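Local coordinates for protein enoyl-CoA hydratase (Bacillus halodurans, PDB 3LKE) that probably catalyses the hydration of enoyl-CoA thioesters or a related acyl-CoA reaction, as a member of the crotonase-like superfamily, at residues A[58-64]-A[107-113]; A[83-87]-A[235-239]. All coordinates share one frame; numbering follows the deposited sequence.

Interaction 1 (A[58-64]-A[107-113]); sequences HRAYFSS and LINGYAY
The carbonyl oxygen of Y111 is gripped by two successive backbone amides: F62 N reaches Y111 O at 2.8 Å, tilted from the carbonyl plane, and S63 N meets the same oxygen from within that plane, N-H...O 152°. In this crotonase fold the loop after strand 51-56 thus pairs with the chain leaving strand 103-108. Two amides sharing one acceptor fit the beta bulge here, where parallel pairing slips by one residue between Y61-Y111 and S63-A112. The next bond, Y113 N to S63 O at 3.0 Å, runs nearly along the C=O axis.

Beside the bulge, a chi1 of 176° sets F62 CG opposite the backbone N, and the ring then lies with one face over I108 CD1; that methyl sits 3.8 Å from the F62 ring centroid and only 4° off its normal, a CH-pi contact. N109 OD1 lies at the edge of that ring. Near Y111, a second CH-pi contact forms: Y61 CB stands 3.6 Å from the Y111 ring centroid, while Y113 OH lies over the opposite face and S64 CB meets the edge in plane. With an alanine here the backbone bonds could remain, but Y61 CB and S64 CB would probably lose the ring they pack on, leaving a gap beside the Y113 hydroxyl. At the other end of the contact, the N109 amide crosses to the turn of residues 58-61: N109 ND2 donates to H58 O at 2.7 Å, with that oxygen in the amide plane.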
ATOM      1  N   HIS A  58      15.304  30.570   4.426  1.00 29.27           N
ATOM      2  CA  HIS A  58      15.319  31.033   5.804  1.00 28.37           C
ATOM      3  C   HIS A  58      15.589  29.918   6.797  1.00 30.54           C
ATOM      4  O   HIS A  58      14.883  28.901   6.840  1.00 28.14           O
ATOM      5  CB  HIS A  58      14.039  31.800   6.136  1.00 27.27           C
ATOM      6  CG  HIS A  58      13.800  32.963   5.227  1.00 27.71           C
ATOM      7  ND1 HIS A  58      14.498  34.151   5.338  1.00 30.84           N
ATOM      8  CD2 HIS A  58      12.969  33.114   4.169  1.00 28.10           C
ATOM      9  CE1 HIS A  58      14.098  34.983   4.395  1.00 28.31           C
ATOM     10  NE2 HIS A  58      13.168  34.382   3.676  1.00 28.70           N
ATOM     11  N   ARG A  59      16.630  30.124   7.589  1.00 29.36           N
ATOM     12  CA  ARG A  59      17.135  29.128   8.519  1.00 31.81           C
ATOM     13  C   ARG A  59      16.052  28.592   9.458  1.00 35.73           C
ATOM     14  O   ARG A  59      15.970  27.386   9.690  1.00 33.29           O
ATOM     15  CB  ARG A  59      18.301  29.725   9.320  1.00 37.13           C
ATOM     16  CG  ARG A  59      18.944  28.777  10.327  1.00 41.33           C
ATOM     17  CD  ARG A  59      20.254  29.354  10.858  1.00 46.38           C
ATOM     18  NE  ARG A  59      21.191  29.639   9.772  1.00 47.57           N
ATOM     19  CZ  ARG A  59      21.549  30.858   9.379  1.00 52.65           C
ATOM     20  NH1 ARG A  59      21.068  31.931   9.993  1.00 45.58           N
ATOM     21  NH2 ARG A  59      22.403  31.003   8.373  1.00 54.81           N
ATOM     22  N   ALA A  60      15.209  29.481   9.975  1.00 30.14           N
ATOM     23  CA  ALA A  60      14.300  29.111  11.061  1.00 34.28           C
ATOM     24  C   ALA A  60      13.147  28.188  10.662  1.00 30.59           C
ATOM     25  O   ALA A  60      12.634  27.446  11.493  1.00 36.19           O
ATOM     26  CB  ALA A  60      13.756  30.358  11.757  1.00 36.84           C
ATOM     27  N   TYR A  61      12.728  28.233   9.403  1.00 30.42           N
ATOM     28  CA  TYR A  61      11.511  27.517   9.018  1.00 27.73           C
ATOM     29  C   TYR A  61      11.547  27.071   7.570  1.00 28.28           C
ATOM     30  O   TYR A  61      12.132  27.734   6.720  1.00 25.01           O
ATOM     31  CB  TYR A  61      10.296  28.430   9.225  1.00 29.83           C
ATOM     32  CG  TYR A  61      10.519  29.837   8.710  1.00 30.18           C
ATOM     33  CD1 TYR A  61      10.267  30.172   7.379  1.00 28.05           C
ATOM     34  CD2 TYR A  61      10.999  30.829   9.553  1.00 31.26           C
ATOM     35  CE1 TYR A  61      10.472  31.464   6.909  1.00 28.29           C
ATOM     36  CE2 TYR A  61      11.212  32.118   9.096  1.00 31.73           C
ATOM     37  CZ  TYR A  61      10.947  32.433   7.774  1.00 28.75           C
ATOM     38  OH  TYR A  61      11.179  33.719   7.327  1.00 30.65           O
ATOM     39  N   PHE A  62      10.915  25.940   7.276  1.00 27.35           N
ATOM     40  CA  PHE A  62      10.666  25.622   5.884  1.00 24.58           C
ATOM     41  C   PHE A  62       9.400  26.324   5.425  1.00 22.12           C
ATOM     42  O   PHE A  62       9.419  27.107   4.482  1.00 23.17           O
ATOM     43  CB  PHE A  62      10.499  24.118   5.647  1.00 23.62           C
ATOM     44  CG  PHE A  62      10.156  23.795   4.228  1.00 25.15           C
ATOM     45  CD1 PHE A  62      11.128  23.843   3.251  1.00 22.62           C
ATOM     46  CD2 PHE A  62       8.856  23.464   3.865  1.00 24.78           C
ATOM     47  CE1 PHE A  62      10.826  23.569   1.935  1.00 25.16           C
ATOM     48  CE2 PHE A  62       8.545  23.187   2.555  1.00 26.08           C
ATOM     49  CZ  PHE A  62       9.528  23.238   1.583  1.00 27.64           C
ATOM     50  N   SER A  63       8.285  26.014   6.082  1.00 23.48           N
ATOM     51  CA  SER A  63       7.017  26.697   5.811  1.00 23.84           C
ATOM     52  C   SER A  63       6.038  26.543   6.960  1.00 26.29           C
ATOM     53  O   SER A  63       5.778  25.431   7.445  1.00 26.65           O
ATOM     54  CB  SER A  63       6.371  26.207   4.511  1.00 25.02           C
ATOM     55  OG  SER A  63       5.069  26.771   4.356  1.00 25.96           O
ATOM     56  N   SER A  64       5.482  27.665   7.392  1.00 24.89           N
ATOM     57  CA  SER A  64       4.497  27.655   8.459  1.00 28.06           C
ATOM     58  C   SER A  64       3.126  27.160   7.980  1.00 25.76           C
ATOM     59  O   SER A  64       2.210  26.990   8.784  1.00 27.97           O
ATOM     60  CB  SER A  64       4.378  29.057   9.070  1.00 29.16           C
ATOM     61  OG  SER A  64       3.957  29.990   8.095  1.00 32.78           O
ATOM     62  N   LEU A 107      13.681  20.009   0.323  1.00 23.98           N
ATOM     63  CA  LEU A 107      14.654  20.071   1.407  1.00 21.78           C
ATOM     64  C   LEU A 107      14.003  20.782   2.580  1.00 21.33           C
ATOM     65  O   LEU A 107      13.769  21.993   2.507  1.00 24.84           O
ATOM     66  CB  LEU A 107      15.913  20.828   0.954  1.00 21.63           C
ATOM     67  CG  LEU A 107      16.526  20.312  -0.349  1.00 21.80           C
ATOM     68  CD1 LEU A 107      17.762  21.130  -0.741  1.00 25.50           C
ATOM     69  CD2 LEU A 107      16.891  18.847  -0.179  1.00 25.69           C
ATOM     70  N   ILE A 108      13.694  20.029   3.634  1.00 22.74           N
ATOM     71  CA  ILE A 108      12.997  20.580   4.788  1.00 26.52           C
ATOM     72  C   ILE A 108      14.011  20.970   5.849  1.00 21.53           C
ATOM     73  O   ILE A 108      14.489  20.117   6.590  1.00 23.96           O
ATOM     74  CB  ILE A 108      12.016  19.569   5.415  1.00 28.65           C
ATOM     75  CG1 ILE A 108      11.171  18.868   4.339  1.00 27.79           C
ATOM     76  CG2 ILE A 108      11.139  20.260   6.450  1.00 25.98           C
ATOM     77  CD1 ILE A 108      10.328  19.828   3.493  1.00 27.42           C
ATOM     78  N   ASN A 109      14.320  22.261   5.918  1.00 27.16           N
ATOM     79  CA  ASN A 109      15.401  22.734   6.783  1.00 30.82           C
ATOM     80  C   ASN A 109      14.953  23.043   8.208  1.00 31.06           C
ATOM     81  O   ASN A 109      15.646  22.721   9.161  1.00 34.90           O
ATOM     82  CB  ASN A 109      16.095  23.946   6.169  1.00 28.64           C
ATOM     83  CG  ASN A 109      15.153  25.123   5.981  1.00 30.77           C
ATOM     84  OD1 ASN A 109      14.059  24.971   5.454  1.00 28.45           O
ATOM     85  ND2 ASN A 109      15.580  26.300   6.405  1.00 32.65           N
ATOM     86  N   GLY A 110      13.790  23.668   8.341  1.00 30.18           N
ATOM     87  CA  GLY A 110      13.245  24.008   9.643  1.00 29.80           C
ATOM     88  C   GLY A 110      11.813  23.516   9.731  1.00 29.53           C
ATOM     89  O   GLY A 110      11.444  22.549   9.058  1.00 29.46           O
ATOM     90  N   TYR A 111      10.984  24.177  10.531  1.00 26.26           N
ATOM     91  CA  TYR A 111       9.650  23.608  10.757  1.00 27.87           C
ATOM     92  C   TYR A 111       8.778  23.654   9.507  1.00 23.94           C
ATOM     93  O   TYR A 111       8.940  24.509   8.638  1.00 22.38           O
ATOM     94  CB  TYR A 111       8.949  24.191  11.992  1.00 28.73           C
ATOM     95  CG  TYR A 111       8.688  25.676  11.975  1.00 30.08           C
ATOM     96  CD1 TYR A 111       7.636  26.206  11.240  1.00 28.56           C
ATOM     97  CD2 TYR A 111       9.470  26.546  12.728  1.00 31.54           C
ATOM     98  CE1 TYR A 111       7.379  27.556  11.235  1.00 32.17           C
ATOM     99  CE2 TYR A 111       9.216  27.904  12.730  1.00 35.42           C
ATOM    100  CZ  TYR A 111       8.168  28.404  11.978  1.00 33.01           C
ATOM    101  OH  TYR A 111       7.900  29.755  11.956  1.00 36.84           O
ATOM    102  N   ALA A 112       7.871  22.685   9.414  1.00 24.08           N
ATOM    103  CA  ALA A 112       6.967  22.569   8.280  1.00 25.06           C
ATOM    104  C   ALA A 112       5.634  22.122   8.842  1.00 21.58           C
ATOM    105  O   ALA A 112       5.480  20.965   9.265  1.00 24.24           O
ATOM    106  CB  ALA A 112       7.487  21.549   7.271  1.00 24.34           C
ATOM    107  N   TYR A 113       4.690  23.056   8.885  1.00 22.91           N
ATOM    108  CA  TYR A 113       3.383  22.808   9.489  1.00 22.94           C
ATOM    109  C   TYR A 113       2.308  22.630   8.442  1.00 23.69           C
ATOM    110  O   TYR A 113       2.277  23.344   7.424  1.00 23.30           O
ATOM    111  CB  TYR A 113       2.962  23.992  10.363  1.00 24.65           C
ATOM    112  CG  TYR A 113       3.886  24.298  11.515  1.00 27.35           C
ATOM    113  CD1 TYR A 113       4.668  23.308  12.090  1.00 28.12           C
ATOM    114  CD2 TYR A 113       3.949  25.576  12.045  1.00 31.07           C
ATOM    115  CE1 TYR A 113       5.503  23.584  13.149  1.00 31.60           C
ATOM    116  CE2 TYR A 113       4.783  25.867  13.099  1.00 34.80           C
ATOM    117  CZ  TYR A 113       5.551  24.867  13.652  1.00 32.54           C
ATOM    118  OH  TYR A 113       6.380  25.162  14.708  1.00 40.78           O
TER

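Interaction 2 (A[83-87]-A[235-239])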
ATOM      1  N   LEU A  83     -11.665  31.547  -0.544  1.00 37.59           N
ATOM      2  CA  LEU A  83     -11.235  30.192  -0.204  1.00 32.27           C
ATOM      3  C   LEU A  83     -10.989  29.361  -1.463  1.00 32.73           C
ATOM      4  O   LEU A  83      -9.931  28.743  -1.611  1.00 31.71           O
ATOM      5  CB  LEU A  83     -12.254  29.504   0.716  1.00 34.76           C
ATOM      6  CG  LEU A  83     -11.855  28.145   1.312  1.00 30.58           C
ATOM      7  CD1 LEU A  83     -10.414  28.172   1.826  1.00 28.01           C
ATOM      8  CD2 LEU A  83     -12.814  27.740   2.421  1.00 33.81           C
ATOM      9  N   ARG A  84     -11.959  29.342  -2.372  1.00 29.38           N
ATOM     10  CA  ARG A  84     -11.831  28.532  -3.582  1.00 33.12           C
ATOM     11  C   ARG A  84     -10.655  28.986  -4.442  1.00 32.59           C
ATOM     12  O   ARG A  84      -9.966  28.162  -5.049  1.00 31.63           O
ATOM     13  CB  ARG A  84     -13.140  28.512  -4.385  1.00 31.76           C
ATOM     14  CG  ARG A  84     -14.260  27.746  -3.689  1.00 33.17           C
ATOM     15  CD  ARG A  84     -15.552  27.741  -4.498  1.00 33.95           C
ATOM     16  NE  ARG A  84     -16.608  26.992  -3.817  1.00 31.19           N
ATOM     17  CZ  ARG A  84     -16.781  25.676  -3.919  1.00 35.78           C
ATOM     18  NH1 ARG A  84     -15.961  24.951  -4.674  1.00 35.90           N
ATOM     19  NH2 ARG A  84     -17.769  25.083  -3.263  1.00 36.46           N
ATOM     20  N   GLU A  85     -10.421  30.294  -4.475  1.00 33.65           N
ATOM     21  CA  GLU A  85      -9.309  30.852  -5.238  1.00 31.60           C
ATOM     22  C   GLU A  85      -7.960  30.316  -4.752  1.00 32.17           C
ATOM     23  O   GLU A  85      -7.141  29.871  -5.560  1.00 32.71           O
ATOM     24  CB  GLU A  85      -9.331  32.386  -5.172  1.00 37.58           C
ATOM     25  CG  GLU A  85      -8.096  33.056  -5.747  1.00 41.25           C
ATOM     26  CD  GLU A  85      -8.190  34.578  -5.699  1.00 45.67           C
ATOM     27  OE1 GLU A  85      -9.327  35.108  -5.711  1.00 49.58           O
ATOM     28  OE2 GLU A  85      -7.128  35.236  -5.652  1.00 47.65           O
ATOM     29  N   VAL A  86      -7.733  30.346  -3.440  1.00 29.74           N
ATOM     30  CA  VAL A  86      -6.439  29.934  -2.904  1.00 30.41           C
ATOM     31  C   VAL A  86      -6.271  28.412  -2.976  1.00 28.07           C
ATOM     32  O   VAL A  86      -5.190  27.916  -3.287  1.00 27.53           O
ATOM     33  CB  VAL A  86      -6.202  30.447  -1.461  1.00 32.78           C
ATOM     34  CG1 VAL A  86      -7.221  29.888  -0.509  1.00 32.63           C
ATOM     35  CG2 VAL A  86      -4.788  30.100  -0.994  1.00 32.88           C
ATOM     36  N   LEU A  87      -7.352  27.685  -2.716  1.00 27.43           N
ATOM     37  CA  LEU A  87      -7.331  26.235  -2.848  1.00 29.70           C
ATOM     38  C   LEU A  87      -6.995  25.862  -4.278  1.00 27.67           C
ATOM     39  O   LEU A  87      -6.242  24.924  -4.524  1.00 26.46           O
ATOM     40  CB  LEU A  87      -8.675  25.633  -2.431  1.00 27.13           C
ATOM     41  CG  LEU A  87      -8.868  25.630  -0.917  1.00 28.15           C
ATOM     42  CD1 LEU A  87     -10.281  25.194  -0.525  1.00 31.88           C
ATOM     43  CD2 LEU A  87      -7.807  24.737  -0.247  1.00 29.51           C
ATOM     44  N   THR A 235     -11.493  20.147  -1.645  1.00 23.26           N
ATOM     45  CA  THR A 235     -11.962  21.523  -1.809  1.00 25.32           C
ATOM     46  C   THR A 235     -13.408  21.639  -1.329  1.00 25.25           C
ATOM     47  O   THR A 235     -13.726  22.482  -0.489  1.00 25.31           O
ATOM     48  CB  THR A 235     -11.838  21.971  -3.269  1.00 26.76           C
ATOM     49  OG1 THR A 235     -10.460  21.919  -3.661  1.00 28.42           O
ATOM     50  CG2 THR A 235     -12.369  23.404  -3.454  1.00 26.80           C
ATOM     51  N   GLU A 236     -14.272  20.758  -1.827  1.00 26.04           N
ATOM     52  CA  GLU A 236     -15.688  20.837  -1.479  1.00 27.10           C
ATOM     53  C   GLU A 236     -15.919  20.608   0.007  1.00 28.61           C
ATOM     54  O   GLU A 236     -16.750  21.284   0.612  1.00 29.04           O
ATOM     55  CB  GLU A 236     -16.524  19.870  -2.323  1.00 28.67           C
ATOM     56  CG  GLU A 236     -16.455  20.160  -3.809  1.00 29.84           C
ATOM     57  CD  GLU A 236     -16.931  21.570  -4.160  1.00 31.03           C
ATOM     58  OE1 GLU A 236     -17.848  22.082  -3.481  1.00 33.78           O
ATOM     59  OE2 GLU A 236     -16.390  22.156  -5.114  1.00 34.04           O
ATOM     60  N   GLU A 237     -15.189  19.658   0.602  1.00 29.29           N
ATOM     61  CA  GLU A 237     -15.376  19.362   2.021  1.00 24.98           C
ATOM     62  C   GLU A 237     -14.906  20.516   2.894  1.00 25.30           C
ATOM     63  O   GLU A 237     -15.533  20.838   3.898  1.00 27.98           O
ATOM     64  CB  GLU A 237     -14.645  18.077   2.444  1.00 23.75           C
ATOM     65  CG  GLU A 237     -15.125  16.799   1.754  1.00 25.47           C
ATOM     66  CD  GLU A 237     -16.573  16.431   2.076  1.00 29.52           C
ATOM     67  OE1 GLU A 237     -17.093  16.824   3.146  1.00 28.71           O
ATOM     68  OE2 GLU A 237     -17.183  15.717   1.252  1.00 33.32           O
ATOM     69  N   LEU A 238     -13.787  21.129   2.528  1.00 24.89           N
ATOM     70  CA  LEU A 238     -13.247  22.215   3.338  1.00 24.37           C
ATOM     71  C   LEU A 238     -14.140  23.451   3.237  1.00 28.89           C
ATOM     72  O   LEU A 238     -14.363  24.141   4.224  1.00 28.53           O
ATOM     73  CB  LEU A 238     -11.819  22.564   2.907  1.00 26.23           C
ATOM     74  CG  LEU A 238     -11.064  23.441   3.907  1.00 30.58           C
ATOM     75  CD1 LEU A 238     -10.923  22.727   5.243  1.00 32.59           C
ATOM     76  CD2 LEU A 238      -9.696  23.852   3.370  1.00 32.06           C
ATOM     77  N   VAL A 239     -14.654  23.713   2.043  1.00 26.70           N
ATOM     78  CA  VAL A 239     -15.500  24.887   1.827  1.00 27.48           C
ATOM     79  C   VAL A 239     -16.777  24.754   2.638  1.00 31.87           C
ATOM     80  O   VAL A 239     -17.272  25.728   3.217  1.00 33.01           O
ATOM     81  CB  VAL A 239     -15.852  25.072   0.340  1.00 29.93           C
ATOM     82  CG1 VAL A 239     -17.032  26.054   0.182  1.00 35.16           C
ATOM     83  CG2 VAL A 239     -14.639  25.558  -0.438  1.00 31.80           C
TER
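R84 meets E236 end-on across two helices that run obliquely antiparallel, NH1 to OE2 at 2.9 Å and NH2 to OE1 at 3.0 Å. The first bond is almost straight, with an N-H...O angle of 173°, the second similarly so, and both oxygens lie close to the guanidinium plane. The fit is not coplanar, however: the carboxylate plane is turned 32° from the guanidinium, and OE2 is met from above its own plane. R84 reaches this far because its chain is extended from CG to NE, whereas E236, whose CB points away from the partner helix, brings its carboxylate back by a bend at its second torsion. Two bonds fix the rotation of the guanidinium, and V239 CG2 lies 4.0 Å above its plane, so an aliphatic methyl backs the charged group.

This bridge forms the more exposed flank; E236 is on the surface and R84 partly so. The tightly packed part lies beside it, where L83, L87, L238 and V239 are buried. The L83 and V239 side chains run past one another in opposing senses, with L83 CD2 4.0 Å from V239 CG2, while L87 CD1 meets both T235 CG2, at 4.0 Å, and L238 CD2. The interface is thus amphipathic, with an apolar seam lined on one flank by an ion pair; the closest approach of the segment axes is 10.7 Å, with 145° between their directions. It is plain helix-helix packing within the crotonase-like fold, with 235-239 in a region predicted to be coiled coil.

T235 OG1 is bonded within its own helix to L231 O. F242 extends the apolar seam at L83, and I143 does so at L238. Helix 81-98 leads on toward strand 103-108 of the six-stranded sheet, and helix 223-241 packs on it while its E237 makes a salt bridge to K217 on helix 209-220 of the second subunit.

How the interactions relate
Interactions 1 and 2 do not touch: their centres lie 25 Å apart and their nearest atoms about 12 Å. The chain nevertheless ties them together, because helix 81-98, which supplies 83-87, is followed directly by strand 103-108, which leads into 107-113. Interaction 1 pairs backbone with backbone, with side-chain contacts added, near the sheet and 11 Å from the chain centre; interaction 2 joins helices through side chains, 17 Å from it. In crotonase-like enzymes the loop after the strand equivalent to 51-56 and the segment after the strand equivalent to 103-108 commonly contribute to the acyl-CoA oxyanion hole, so interaction 1 probably lies near the active site, while interaction 2 is peripheral helix packing.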